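Local coordinates for GTP-binding protein (Thermus thermophilus, PDB 2DBY), which binds GDP in a P-loop GTPase domain and is thought to be a ribosome-associated ATPase that binds the 70S particle and the 50S subunit, at residues N19-A24 / S269-L274; D75-V80 / L94-E99; E144-R149 / L193-L198; V333-W338 / R344-L349; K352-E355 / G359-I362. All coordinates share one frame; numbering follows the deposited sequence.

Contact 1 (N19-A24 / S269-L274); sequences NALTRA and SGLQRL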
# COMPACT_ATOMS: atom_id res chain seq x y z
N ASN A 19 6.06 16.91 -5.09
CA ASN A 19 7.21 17.27 -5.95
C ASN A 19 8.16 16.09 -5.82
O ASN A 19 8.74 15.60 -6.79
CB ASN A 19 7.97 18.52 -5.46
CG ASN A 19 7.19 19.79 -5.65
OD1 ASN A 19 6.39 19.91 -6.57
ND2 ASN A 19 7.42 20.77 -4.75
N ALA A 20 8.30 15.61 -4.59
CA ALA A 20 9.20 14.49 -4.33
C ALA A 20 8.75 13.20 -5.00
O ALA A 20 9.55 12.46 -5.59
CB ALA A 20 9.33 14.29 -2.83
N LEU A 21 7.45 12.91 -4.92
CA LEU A 21 6.92 11.72 -5.51
C LEU A 21 7.04 11.75 -7.03
O LEU A 21 7.37 10.73 -7.65
CB LEU A 21 5.45 11.56 -5.09
CG LEU A 21 5.28 11.16 -3.62
CD1 LEU A 21 3.83 11.34 -3.17
CD2 LEU A 21 5.72 9.70 -3.45
N THR A 22 6.78 12.90 -7.65
CA THR A 22 6.89 12.94 -9.11
C THR A 22 8.35 12.75 -9.54
O THR A 22 8.63 12.12 -10.56
CB THR A 22 6.24 14.21 -9.68
OG1 THR A 22 4.85 14.20 -9.35
CG2 THR A 22 6.37 14.27 -11.22
N ARG A 23 9.28 13.28 -8.77
CA ARG A 23 10.69 13.06 -9.12
C ARG A 23 11.03 11.56 -8.98
O ARG A 23 11.66 10.95 -9.86
CB ARG A 23 11.61 13.89 -8.20
CG ARG A 23 11.56 15.37 -8.50
CD ARG A 23 12.37 16.14 -7.46
NE ARG A 23 12.52 17.57 -7.74
CZ ARG A 23 13.39 18.07 -8.62
NH1 ARG A 23 14.19 17.24 -9.31
NH2 ARG A 23 13.50 19.38 -8.77
N ALA A 24 10.61 10.96 -7.87
CA ALA A 24 10.88 9.54 -7.65
C ALA A 24 10.29 8.66 -8.76
O ALA A 24 10.90 7.67 -9.18
CB ALA A 24 10.34 9.13 -6.28
N SER A 269 14.83 7.31 3.73
CA SER A 269 14.07 8.50 3.36
C SER A 269 12.63 8.38 3.77
O SER A 269 12.13 7.28 4.00
CB SER A 269 14.12 8.76 1.85
OG SER A 269 13.40 7.77 1.16
N GLY A 270 11.95 9.52 3.81
CA GLY A 270 10.55 9.53 4.17
C GLY A 270 9.75 8.88 3.07
O GLY A 270 8.74 8.26 3.33
N LEU A 271 10.20 9.02 1.81
CA LEU A 271 9.47 8.40 0.73
C LEU A 271 9.57 6.90 0.83
O LEU A 271 8.59 6.21 0.56
CB LEU A 271 9.98 8.84 -0.64
CG LEU A 271 9.65 10.24 -1.15
CD1 LEU A 271 9.97 10.22 -2.66
CD2 LEU A 271 8.22 10.61 -0.91
N GLN A 272 10.73 6.37 1.23
CA GLN A 272 10.83 4.92 1.36
C GLN A 272 9.96 4.44 2.51
O GLN A 272 9.29 3.41 2.42
CB GLN A 272 12.30 4.47 1.57
CG GLN A 272 13.10 4.51 0.28
CD GLN A 272 12.52 3.58 -0.80
OE1 GLN A 272 12.42 2.37 -0.61
NE2 GLN A 272 12.14 4.17 -1.92
N ARG A 273 9.99 5.16 3.63
CA ARG A 273 9.16 4.79 4.77
C ARG A 273 7.69 4.79 4.38
O ARG A 273 6.94 3.91 4.80
CB ARG A 273 9.35 5.76 5.93
CG ARG A 273 10.68 5.68 6.67
CD ARG A 273 10.85 6.95 7.52
NE ARG A 273 11.78 6.79 8.63
CZ ARG A 273 11.52 6.08 9.73
NH1 ARG A 273 10.36 5.46 9.87
NH2 ARG A 273 12.42 6.01 10.70
N LEU A 274 7.29 5.80 3.60
CA LEU A 274 5.89 5.90 3.15
C LEU A 274 5.56 4.74 2.20
O LEU A 274 4.50 4.16 2.26
CB LEU A 274 5.65 7.24 2.45
CG LEU A 274 4.23 7.48 1.93
CD1 LEU A 274 3.21 7.44 3.07
CD2 LEU A 274 4.21 8.86 1.24
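Leu-271 meets helix 14-25 with both of its methyl groups, each engaging a different part of that helix. The apolar contacts come first: CD2 of Leu-271 lies 3.7 Å from CD2 of Leu-21, the two leucines crossing obliquely, while CD1 of Leu-271 sits 3.8 Å from CB of Ala-24 and 4.1 Å from CB of Ala-20. CG of Leu-271 stands anti to the carbonyl carbon (chi1 -74°), which carries the forked end across to the facing helix, whose axis runs 11.3 Å away and nearly at right angles (82°). The two alanines, one turn apart, leave room for the branch, and CD1 of Leu-271 also touches the carbonyl O of Ala-20 at 3.7 Å. An alanine in place of Leu-271 would remove both branches and would probably leave a gap between the helices, with Ala-20, Leu-21 and Ala-24 losing this apolar partner.

No hydrogen bond crosses between the two segments; the polar bonds serve segment 269-274. Ser-269 is the N-cap of helix 270-281, its OG accepting from Gln-272 N at 3.0 Å. The carboxamide of Gln-272 is held in turn by Pro-44 O at the end of strand 40-44 and by Glu-46 N just after it.

Helix 14-25 is the one that starts at the phosphate-binding loop, where Lys-14, Ser-15 and Thr-16 hold GDP; the contact thus packs helix 270-281 against the P-loop helix of the GTPase fold.

Contact 2 (D75-V80 / L94-E99); sequences DIAGLV and LAHIRE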
# COMPACT_ATOMS: atom_id res chain seq x y z
N ASP A 75 -2.46 11.32 -6.30
CA ASP A 75 -2.72 12.60 -5.65
C ASP A 75 -4.22 12.73 -5.80
O ASP A 75 -4.70 13.01 -6.91
CB ASP A 75 -2.05 13.76 -6.40
CG ASP A 75 -2.31 15.12 -5.73
OD1 ASP A 75 -3.10 15.18 -4.76
OD2 ASP A 75 -1.71 16.13 -6.18
N ILE A 76 -4.95 12.56 -4.69
CA ILE A 76 -6.41 12.61 -4.74
C ILE A 76 -6.83 14.04 -4.87
O ILE A 76 -6.55 14.88 -4.01
CB ILE A 76 -7.05 12.02 -3.49
CG1 ILE A 76 -6.76 10.50 -3.42
CG2 ILE A 76 -8.57 12.30 -3.53
CD1 ILE A 76 -7.46 9.66 -4.47
N ALA A 77 -7.54 14.27 -5.95
CA ALA A 77 -8.00 15.58 -6.31
C ALA A 77 -9.45 15.83 -5.96
O ALA A 77 -10.30 14.94 -6.14
CB ALA A 77 -7.80 15.75 -7.77
N GLY A 78 -9.71 17.03 -5.43
CA GLY A 78 -11.07 17.41 -5.11
C GLY A 78 -11.35 18.17 -3.84
O GLY A 78 -10.70 17.98 -2.79
N LEU A 79 -12.34 19.06 -3.92
CA LEU A 79 -12.76 19.82 -2.75
C LEU A 79 -13.36 18.72 -1.85
O LEU A 79 -14.06 17.83 -2.36
CB LEU A 79 -13.84 20.86 -3.15
CG LEU A 79 -14.62 21.62 -2.05
CD1 LEU A 79 -15.00 23.04 -2.53
CD2 LEU A 79 -15.90 20.83 -1.68
N VAL A 80 -13.09 18.77 -0.55
CA VAL A 80 -13.56 17.73 0.37
C VAL A 80 -14.94 17.96 1.02
O VAL A 80 -15.86 17.13 0.87
CB VAL A 80 -12.54 17.51 1.53
CG1 VAL A 80 -13.02 16.38 2.44
CG2 VAL A 80 -11.17 17.16 0.96
N LEU A 94 -14.93 12.09 -3.53
CA LEU A 94 -15.41 10.75 -3.19
C LEU A 94 -15.18 9.77 -4.34
O LEU A 94 -14.82 8.62 -4.13
CB LEU A 94 -16.90 10.77 -2.86
CG LEU A 94 -17.32 11.59 -1.64
CD1 LEU A 94 -18.85 11.66 -1.55
CD2 LEU A 94 -16.73 10.93 -0.37
N ALA A 95 -15.41 10.23 -5.56
CA ALA A 95 -15.23 9.35 -6.71
C ALA A 95 -13.78 8.90 -6.82
O ALA A 95 -13.51 7.75 -7.17
CB ALA A 95 -15.64 10.06 -7.99
N HIS A 96 -12.86 9.82 -6.55
CA HIS A 96 -11.43 9.51 -6.62
C HIS A 96 -11.03 8.57 -5.50
O HIS A 96 -10.27 7.62 -5.73
CB HIS A 96 -10.59 10.79 -6.59
CG HIS A 96 -10.73 11.61 -7.84
ND1 HIS A 96 -10.53 12.98 -7.85
CD2 HIS A 96 -11.04 11.26 -9.10
CE1 HIS A 96 -10.73 13.43 -9.08
NE2 HIS A 96 -11.03 12.41 -9.86
N ILE A 97 -11.55 8.80 -4.29
CA ILE A 97 -11.25 7.93 -3.14
C ILE A 97 -11.73 6.49 -3.40
O ILE A 97 -11.08 5.51 -2.99
CB ILE A 97 -11.96 8.45 -1.84
CG1 ILE A 97 -11.22 9.66 -1.30
CG2 ILE A 97 -11.97 7.35 -0.75
CD1 ILE A 97 -9.90 9.31 -0.69
N ARG A 98 -12.87 6.36 -4.08
CA ARG A 98 -13.39 5.04 -4.37
C ARG A 98 -12.42 4.22 -5.20
O ARG A 98 -12.41 3.00 -5.09
CB ARG A 98 -14.72 5.14 -5.12
CG ARG A 98 -15.84 5.72 -4.26
CD ARG A 98 -17.20 5.77 -4.98
NE ARG A 98 -18.21 6.33 -4.08
CZ ARG A 98 -18.61 5.75 -2.95
NH1 ARG A 98 -18.07 4.59 -2.58
NH2 ARG A 98 -19.53 6.32 -2.17
N GLU A 99 -11.60 4.88 -6.02
CA GLU A 99 -10.66 4.16 -6.89
C GLU A 99 -9.32 3.73 -6.28
O GLU A 99 -8.49 3.12 -6.98
CB GLU A 99 -10.35 5.00 -8.14
CG GLU A 99 -11.55 5.43 -8.94
CD GLU A 99 -11.16 6.40 -10.06
OE1 GLU A 99 -10.49 7.43 -9.78
OE2 GLU A 99 -11.51 6.12 -11.23
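His-96 reaches from helix 91-98 with its ring edge toward the backbone of segment 75-80. ND1 donates to the carbonyl O of Ala-77 at 2.6 Å, a short bond with an N-H...O angle of 154°. The oxygen lies close to the ring plane, whereas seen from the carbonyl the donor is tilted 21° from its plane. The methyl group of Ala-77 adds a looser touch, CB standing 3.9 Å from His-96 ND1. With CG anti to the carbonyl carbon (chi1 -69°), the ring points out from the helix to this acceptor. A leucine in place of His-96 would have no N-H to offer and would probably leave Ala-77 O without this bond, setting the loop freer to shift.

The sequence from Asp-75 to Gly-78 has the DxxG form of the G3 motif, at the start of the switch II region of GTPases. Asp-75 makes a salt bridge to Lys-14 of the P-loop, and the backbone angles of Gly-78 leave no space for a CB beside the preceding carbonyl, so glycine is called for.

Ile-76 and His-96 run side by side with opposite headings. The isoleucine CD1 comes to 3.7 Å from the backbone O of His-96 and its CG2 to 4.0 Å from His-96 CB. Farther inward, CG1 of Ile-76 faces CD1 of Ile-97 at 4.3 Å, and both isoleucines rest on Val-7 of strand 3-7.

Contact 3 (E144-R149 / L193-L198); sequences ERRLER and LKETPL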
# COMPACT_ATOMS: atom_id res chain seq x y z
N GLU A 144 -27.45 2.55 3.97
CA GLU A 144 -28.91 2.67 3.97
C GLU A 144 -29.45 2.02 2.71
O GLU A 144 -30.44 1.28 2.76
CB GLU A 144 -29.32 4.16 4.06
CG GLU A 144 -29.05 4.75 5.46
CD GLU A 144 -28.77 6.25 5.50
OE1 GLU A 144 -28.36 6.74 6.58
OE2 GLU A 144 -28.96 6.94 4.47
N ARG A 145 -28.80 2.27 1.58
CA ARG A 145 -29.25 1.65 0.34
C ARG A 145 -29.08 0.14 0.37
O ARG A 145 -29.98 -0.60 -0.06
CB ARG A 145 -28.49 2.22 -0.86
CG ARG A 145 -28.85 3.64 -1.21
CD ARG A 145 -28.18 4.05 -2.52
NE ARG A 145 -26.74 4.30 -2.39
CZ ARG A 145 -26.22 5.47 -2.00
NH1 ARG A 145 -27.01 6.50 -1.71
NH2 ARG A 145 -24.91 5.61 -1.92
N ARG A 146 -27.95 -0.35 0.87
CA ARG A 146 -27.74 -1.80 0.92
C ARG A 146 -28.67 -2.50 1.91
O ARG A 146 -29.15 -3.60 1.64
CB ARG A 146 -26.27 -2.13 1.28
CG ARG A 146 -25.25 -1.66 0.25
CD ARG A 146 -25.66 -2.07 -1.16
NE ARG A 146 -25.57 -3.52 -1.34
CZ ARG A 146 -26.23 -4.19 -2.27
NH1 ARG A 146 -27.04 -3.55 -3.12
NH2 ARG A 146 -26.06 -5.51 -2.38
N LEU A 147 -28.94 -1.87 3.06
CA LEU A 147 -29.83 -2.50 4.04
C LEU A 147 -31.20 -2.76 3.43
O LEU A 147 -31.79 -3.82 3.63
CB LEU A 147 -29.97 -1.62 5.29
CG LEU A 147 -28.78 -1.63 6.27
CD1 LEU A 147 -28.93 -0.53 7.29
CD2 LEU A 147 -28.71 -3.00 6.98
N GLU A 148 -31.68 -1.80 2.65
CA GLU A 148 -32.98 -1.95 2.00
C GLU A 148 -32.96 -3.08 0.98
O GLU A 148 -33.84 -3.92 0.97
CB GLU A 148 -33.41 -0.65 1.32
CG GLU A 148 -33.44 0.56 2.27
CD GLU A 148 -34.66 1.45 2.08
OE1 GLU A 148 -34.69 2.55 2.69
OE2 GLU A 148 -35.59 1.06 1.34
N ARG A 149 -31.94 -3.07 0.11
CA ARG A 149 -31.79 -4.09 -0.92
C ARG A 149 -31.54 -5.48 -0.35
O ARG A 149 -32.18 -6.44 -0.77
CB ARG A 149 -30.64 -3.72 -1.87
CG ARG A 149 -31.00 -2.73 -2.96
CD ARG A 149 -31.21 -3.46 -4.28
NE ARG A 149 -32.22 -4.51 -4.14
CZ ARG A 149 -32.39 -5.51 -5.00
NH1 ARG A 149 -31.61 -5.61 -6.08
NH2 ARG A 149 -33.33 -6.42 -4.78
N LEU A 193 -18.05 -6.49 2.95
CA LEU A 193 -17.11 -5.48 2.47
C LEU A 193 -16.47 -5.81 1.12
O LEU A 193 -16.03 -4.92 0.40
CB LEU A 193 -16.03 -5.21 3.53
CG LEU A 193 -16.51 -4.48 4.80
CD1 LEU A 193 -15.38 -4.38 5.82
CD2 LEU A 193 -17.01 -3.08 4.40
N LYS A 194 -16.42 -7.09 0.78
CA LYS A 194 -15.88 -7.50 -0.50
C LYS A 194 -16.87 -7.04 -1.57
O LYS A 194 -16.48 -6.51 -2.61
CB LYS A 194 -15.72 -9.02 -0.57
CG LYS A 194 -15.05 -9.52 -1.85
CD LYS A 194 -15.02 -11.05 -1.90
CE LYS A 194 -14.54 -11.56 -3.26
NZ LYS A 194 -14.83 -13.02 -3.44
N GLU A 195 -18.16 -7.21 -1.29
CA GLU A 195 -19.20 -6.81 -2.23
C GLU A 195 -19.43 -5.30 -2.24
O GLU A 195 -19.68 -4.72 -3.30
CB GLU A 195 -20.52 -7.51 -1.89
CG GLU A 195 -21.72 -6.95 -2.65
CD GLU A 195 -22.95 -7.85 -2.56
OE1 GLU A 195 -22.82 -9.06 -2.86
OE2 GLU A 195 -24.04 -7.35 -2.20
N THR A 196 -19.35 -4.68 -1.06
CA THR A 196 -19.57 -3.23 -0.89
C THR A 196 -18.38 -2.62 -0.15
O THR A 196 -18.36 -2.51 1.08
CB THR A 196 -20.86 -3.00 -0.07
OG1 THR A 196 -21.96 -3.64 -0.73
CG2 THR A 196 -21.16 -1.51 0.06
N PRO A 197 -17.35 -2.21 -0.91
CA PRO A 197 -16.12 -1.62 -0.36
C PRO A 197 -16.32 -0.22 0.19
O PRO A 197 -16.04 0.76 -0.48
CB PRO A 197 -15.15 -1.63 -1.56
CG PRO A 197 -15.76 -2.61 -2.54
CD PRO A 197 -17.25 -2.39 -2.37
N LEU A 198 -16.78 -0.14 1.44
CA LEU A 198 -17.03 1.14 2.10
C LEU A 198 -15.76 1.99 2.13
O LEU A 198 -14.66 1.48 2.30
CB LEU A 198 -17.52 0.93 3.54
CG LEU A 198 -18.88 0.23 3.64
CD1 LEU A 198 -19.26 0.11 5.13
CD2 LEU A 198 -19.93 1.02 2.86
O HOH W 1 -24.02 -5.56 -0.16
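A single water links three side chains where Arg-146 meets Glu-195 and Thr-196, alongside a direct salt bridge. The water accepts from NE of Arg-146 at 2.8 Å, lying at the edge of the guanidinium and in its plane. It donates to OE2 of Glu-195 at 2.7 Å, and is also hydrogen-bonded to OG1 of Thr-196 at 2.9 Å. Thr-196 OG1 stays 3.7 Å from Arg-146 NE, so the water fills in for a direct bond there.

The salt bridge runs from NH2 of Arg-146 to the same OE2 of Glu-195, also at 2.7 Å. Short though it is, its hydrogen bond is weak because the N-H points well off line (128°), and the carboxylate plane is turned 62° from that of the guanidinium, so the two are not coplanar. The arginine is folded at its second and third torsions, which swings the guanidinium round to meet the glutamate, whose extended chain crosses it at about a right angle. OE2 has a second cationic partner in Arg-160, so two arginines share one carboxylate oxygen, which would probably favour the ionised form.

Near the surface, the contact joins the long helix 124-156, here within a predicted coiled coil, to the end of helix 187-195. Helix 161-175 flanks both, touching Leu-147 and Glu-195, while Thr-196 and Leu-198 pack on Thr-142 of helix 124-156.

Contact 4 (V333-W338 / R344-L349); sequences VEAGGW and RGWVRL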
# COMPACT_ATOMS: atom_id res chain seq x y z
N VAL A 333 20.51 -17.74 -1.07
CA VAL A 333 21.78 -17.04 -0.87
C VAL A 333 22.73 -17.92 -0.04
O VAL A 333 23.92 -18.04 -0.36
CB VAL A 333 21.57 -15.69 -0.14
CG1 VAL A 333 22.92 -15.05 0.25
CG2 VAL A 333 20.79 -14.72 -1.07
N GLU A 334 22.21 -18.51 1.03
CA GLU A 334 23.05 -19.36 1.89
C GLU A 334 23.62 -20.55 1.11
O GLU A 334 24.77 -20.93 1.32
CB GLU A 334 22.26 -19.86 3.09
CG GLU A 334 23.11 -20.73 4.04
CD GLU A 334 22.34 -21.15 5.27
OE1 GLU A 334 22.94 -21.80 6.16
OE2 GLU A 334 21.13 -20.83 5.36
N ALA A 335 22.82 -21.13 0.23
CA ALA A 335 23.28 -22.27 -0.57
C ALA A 335 24.31 -21.86 -1.63
O ALA A 335 25.25 -22.61 -1.91
CB ALA A 335 22.09 -22.95 -1.24
N GLY A 336 24.12 -20.69 -2.24
CA GLY A 336 25.05 -20.21 -3.25
C GLY A 336 24.58 -20.33 -4.69
O GLY A 336 25.33 -20.07 -5.62
N GLY A 337 23.32 -20.70 -4.89
CA GLY A 337 22.79 -20.84 -6.23
C GLY A 337 21.69 -21.88 -6.28
O GLY A 337 21.39 -22.51 -5.28
N TRP A 338 21.08 -22.04 -7.45
CA TRP A 338 19.99 -22.99 -7.62
C TRP A 338 20.49 -24.42 -7.58
O TRP A 338 19.91 -25.26 -6.88
CB TRP A 338 19.28 -22.76 -8.95
CG TRP A 338 18.37 -21.58 -8.98
CD1 TRP A 338 18.56 -20.41 -9.65
CD2 TRP A 338 17.08 -21.48 -8.36
NE1 TRP A 338 17.47 -19.59 -9.50
CE2 TRP A 338 16.55 -20.22 -8.71
CE3 TRP A 338 16.32 -22.33 -7.56
CZ2 TRP A 338 15.30 -19.79 -8.28
CZ3 TRP A 338 15.07 -21.90 -7.12
CH2 TRP A 338 14.57 -20.64 -7.49
N ARG A 344 21.34 -29.28 -1.66
CA ARG A 344 21.13 -29.15 -0.22
C ARG A 344 19.69 -29.55 0.12
O ARG A 344 19.34 -29.68 1.29
CB ARG A 344 21.37 -27.71 0.22
CG ARG A 344 22.83 -27.28 0.33
CD ARG A 344 23.36 -27.55 1.73
NE ARG A 344 24.31 -26.51 2.13
CZ ARG A 344 24.39 -26.04 3.37
NH1 ARG A 344 23.59 -26.51 4.32
NH2 ARG A 344 25.26 -25.07 3.66
N GLY A 345 18.86 -29.75 -0.89
CA GLY A 345 17.48 -30.12 -0.63
C GLY A 345 16.67 -28.97 -0.05
O GLY A 345 15.77 -29.17 0.77
N TRP A 346 16.98 -27.75 -0.49
CA TRP A 346 16.26 -26.57 0.01
C TRP A 346 15.26 -26.03 -1.00
O TRP A 346 14.48 -25.11 -0.69
CB TRP A 346 17.25 -25.46 0.39
CG TRP A 346 18.05 -25.75 1.64
CD1 TRP A 346 17.78 -26.71 2.58
CD2 TRP A 346 19.21 -25.05 2.10
NE1 TRP A 346 18.70 -26.64 3.60
CE2 TRP A 346 19.59 -25.63 3.33
CE3 TRP A 346 19.96 -23.98 1.60
CZ2 TRP A 346 20.69 -25.19 4.06
CZ3 TRP A 346 21.06 -23.54 2.33
CH2 TRP A 346 21.41 -24.14 3.55
N VAL A 347 15.28 -26.57 -2.22
CA VAL A 347 14.36 -26.11 -3.25
C VAL A 347 13.10 -26.96 -3.25
O VAL A 347 13.17 -28.18 -3.43
CB VAL A 347 15.01 -26.16 -4.64
CG1 VAL A 347 13.97 -25.85 -5.72
CG2 VAL A 347 16.17 -25.14 -4.71
N ARG A 348 11.96 -26.31 -3.06
CA ARG A 348 10.68 -27.00 -3.03
C ARG A 348 9.91 -26.94 -4.34
O ARG A 348 10.06 -26.00 -5.13
CB ARG A 348 9.79 -26.42 -1.92
CG ARG A 348 10.06 -26.98 -0.53
CD ARG A 348 9.91 -25.93 0.56
NE ARG A 348 8.72 -25.08 0.39
CZ ARG A 348 8.73 -23.75 0.50
NH1 ARG A 348 9.87 -23.13 0.79
NH2 ARG A 348 7.62 -23.04 0.33
N LEU A 349 9.11 -27.97 -4.59
CA LEU A 349 8.29 -28.00 -5.78
C LEU A 349 6.90 -27.78 -5.20
O LEU A 349 6.39 -28.62 -4.45
CB LEU A 349 8.40 -29.36 -6.49
CG LEU A 349 9.76 -29.64 -7.15
CD1 LEU A 349 9.78 -31.05 -7.75
CD2 LEU A 349 10.02 -28.60 -8.24
O HOH W 2 25.52 -22.43 5.53
O HOH W 3 25.83 -24.69 -0.31
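Glu-334 and Trp-346 cross at about a right angle, the carboxylate plane turned 52° from the indole. The glutamate chain, with CG anti to the backbone N (chi1 -179°) and extended beyond, runs past the far end of the six-membered ring and brings CD to 3.6 Å from CH2 of Trp-346. Its carboxylate is busy elsewhere: OE2 forms a salt bridge with Lys-331, itself in a cation-pi contact with Trp-346, and OE1 accepts at 2.7 Å from a water that is bonded only weakly to NH2 of Arg-344.

Ala-335 comes next, at the edge of the same ring. Its backbone N lies in the indole plane, 3.6 Å from CZ3 of Trp-346, and its CB is 3.7 Å from CE3. The carbonyl O of Ala-335 accepts from a second water, to which Arg-344 NE donates weakly. Arg-344 lays its CB over one face of the indole.

Helix 329-335 ends here, in a domain that is probably the ubiquitin-like, beta-grasp TGS module of YchF proteins. Gly-336 and Gly-337 lead to the next helix with backbone angles that call for glycine.

Trp-338 turns its ring edge to Val-347, CE3 standing 4.0 Å from CG2 of the valine. NE1 of Trp-338 donates to Ala-290 O, which helps to set the tilt of the indole, where it packs on Ile-327 of strand 323-328.

Contact 5 (K352-E355 / G359-I362); sequences KDYE and GDVI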
# COMPACT_ATOMS: atom_id res chain seq x y z
N LYS A 352 -0.46 -25.67 -7.26
CA LYS A 352 -1.45 -24.59 -7.40
C LYS A 352 -2.10 -24.11 -6.11
O LYS A 352 -2.72 -23.05 -6.09
CB LYS A 352 -2.53 -25.04 -8.40
CG LYS A 352 -1.95 -25.72 -9.64
CD LYS A 352 -3.01 -26.19 -10.61
CE LYS A 352 -2.46 -27.29 -11.53
NZ LYS A 352 -1.15 -26.93 -12.15
N ASP A 353 -1.94 -24.86 -5.03
CA ASP A 353 -2.52 -24.54 -3.73
C ASP A 353 -1.59 -23.73 -2.83
O ASP A 353 -1.99 -23.25 -1.76
CB ASP A 353 -2.85 -25.83 -3.01
CG ASP A 353 -1.60 -26.70 -2.79
OD1 ASP A 353 -0.94 -27.05 -3.79
OD2 ASP A 353 -1.28 -27.02 -1.62
N TYR A 354 -0.33 -23.59 -3.24
CA TYR A 354 0.67 -22.89 -2.44
C TYR A 354 0.48 -21.37 -2.37
O TYR A 354 0.42 -20.71 -3.41
CB TYR A 354 2.06 -23.19 -2.99
CG TYR A 354 3.15 -22.47 -2.25
CD1 TYR A 354 3.41 -22.78 -0.91
CD2 TYR A 354 3.90 -21.47 -2.86
CE1 TYR A 354 4.39 -22.11 -0.20
CE2 TYR A 354 4.89 -20.79 -2.16
CZ TYR A 354 5.13 -21.11 -0.83
OH TYR A 354 6.10 -20.45 -0.11
N GLU A 355 0.39 -20.83 -1.16
CA GLU A 355 0.27 -19.39 -0.97
C GLU A 355 1.70 -18.83 -0.89
O GLU A 355 2.49 -19.24 -0.03
CB GLU A 355 -0.51 -19.06 0.31
CG GLU A 355 -2.02 -19.06 0.08
CD GLU A 355 -2.83 -19.04 1.37
OE1 GLU A 355 -2.49 -18.26 2.29
OE2 GLU A 355 -3.82 -19.79 1.46
N GLY A 359 9.45 -12.89 0.31
CA GLY A 359 10.84 -13.33 0.19
C GLY A 359 11.06 -14.60 -0.62
O GLY A 359 12.21 -15.01 -0.86
N ASP A 360 9.98 -15.24 -1.04
CA ASP A 360 10.10 -16.46 -1.84
C ASP A 360 10.77 -16.16 -3.18
O ASP A 360 10.50 -15.12 -3.79
CB ASP A 360 8.71 -17.04 -2.15
CG ASP A 360 8.16 -17.92 -1.05
OD1 ASP A 360 8.92 -18.25 -0.12
OD2 ASP A 360 6.96 -18.28 -1.12
N VAL A 361 11.63 -17.07 -3.65
CA VAL A 361 12.23 -16.92 -4.96
C VAL A 361 11.54 -18.05 -5.73
O VAL A 361 11.53 -19.19 -5.26
CB VAL A 361 13.74 -17.15 -4.96
CG1 VAL A 361 14.28 -16.92 -6.37
CG2 VAL A 361 14.41 -16.19 -3.97
N ILE A 362 11.01 -17.74 -6.91
CA ILE A 362 10.26 -18.73 -7.70
C ILE A 362 10.75 -18.93 -9.13
O ILE A 362 11.17 -17.97 -9.80
CB ILE A 362 8.76 -18.30 -7.78
CG1 ILE A 362 8.18 -18.17 -6.37
CG2 ILE A 362 7.95 -19.31 -8.58
CD1 ILE A 362 6.78 -17.50 -6.34
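Tyr-354 and Asp-360 approach from opposite directions and meet at their polar ends, OH of the tyrosine lying 2.5 Å from OD2 of the aspartate. OD2 of Asp-360 sits in the plane of the phenol, at its edge, 3.4 Å from both CZ and CE2 of Tyr-354, with the carboxylate turned only 28° from the ring. The tyrosine ring is carried out to this meeting by a CG anti to the backbone N (chi1 179°).

Further polar groups gather round the pair. Gln-357, in the loop between the two segments, gives its backbone N to Asp-360 OD2. Its OE1 and the aspartate OD2 both lie within reach of the one phenol hydrogen of Tyr-354, and which takes it is not settled; Arg-348 NH2 also reaches the phenol oxygen weakly. Asp-360 is buried, and its OD2 is met by both Tyr-354 OH and Gln-357 N.

Apolar packing is supplied by strand 323-328, where the tyrosine ring and the aspartate both rest on Val-326. Together these contacts tie the loop that leaves strand 348-350 to the first residue of strand 360-365, closing a connection between the two outer strands of a three-stranded antiparallel sheet in the TGS-type, ubiquitin-like part of the chain.

The five contacts fall into two groups. Contacts 1 and 2 lie near the nucleotide site: Ala-20 of contact 1 is about 10 Å from GDP and Ile-76 of contact 2 about 12 Å, measured from the side chains, and the nearest atoms of these two contacts are about 7 Å apart. Contact 3 lies on helices that project from the GTPase fold, its centre about 20 Å from that of contact 2. Contacts 4 and 5, whose centres are about 14 Å apart, share one sheet and touch directly, with Arg-348 NH2 3.0 Å from Tyr-354 OH and Trp-338 CZ2 3.6 Å from Val-361 CG1. Their domain lies well away, contact 4 being centred about 47 Å from contact 2.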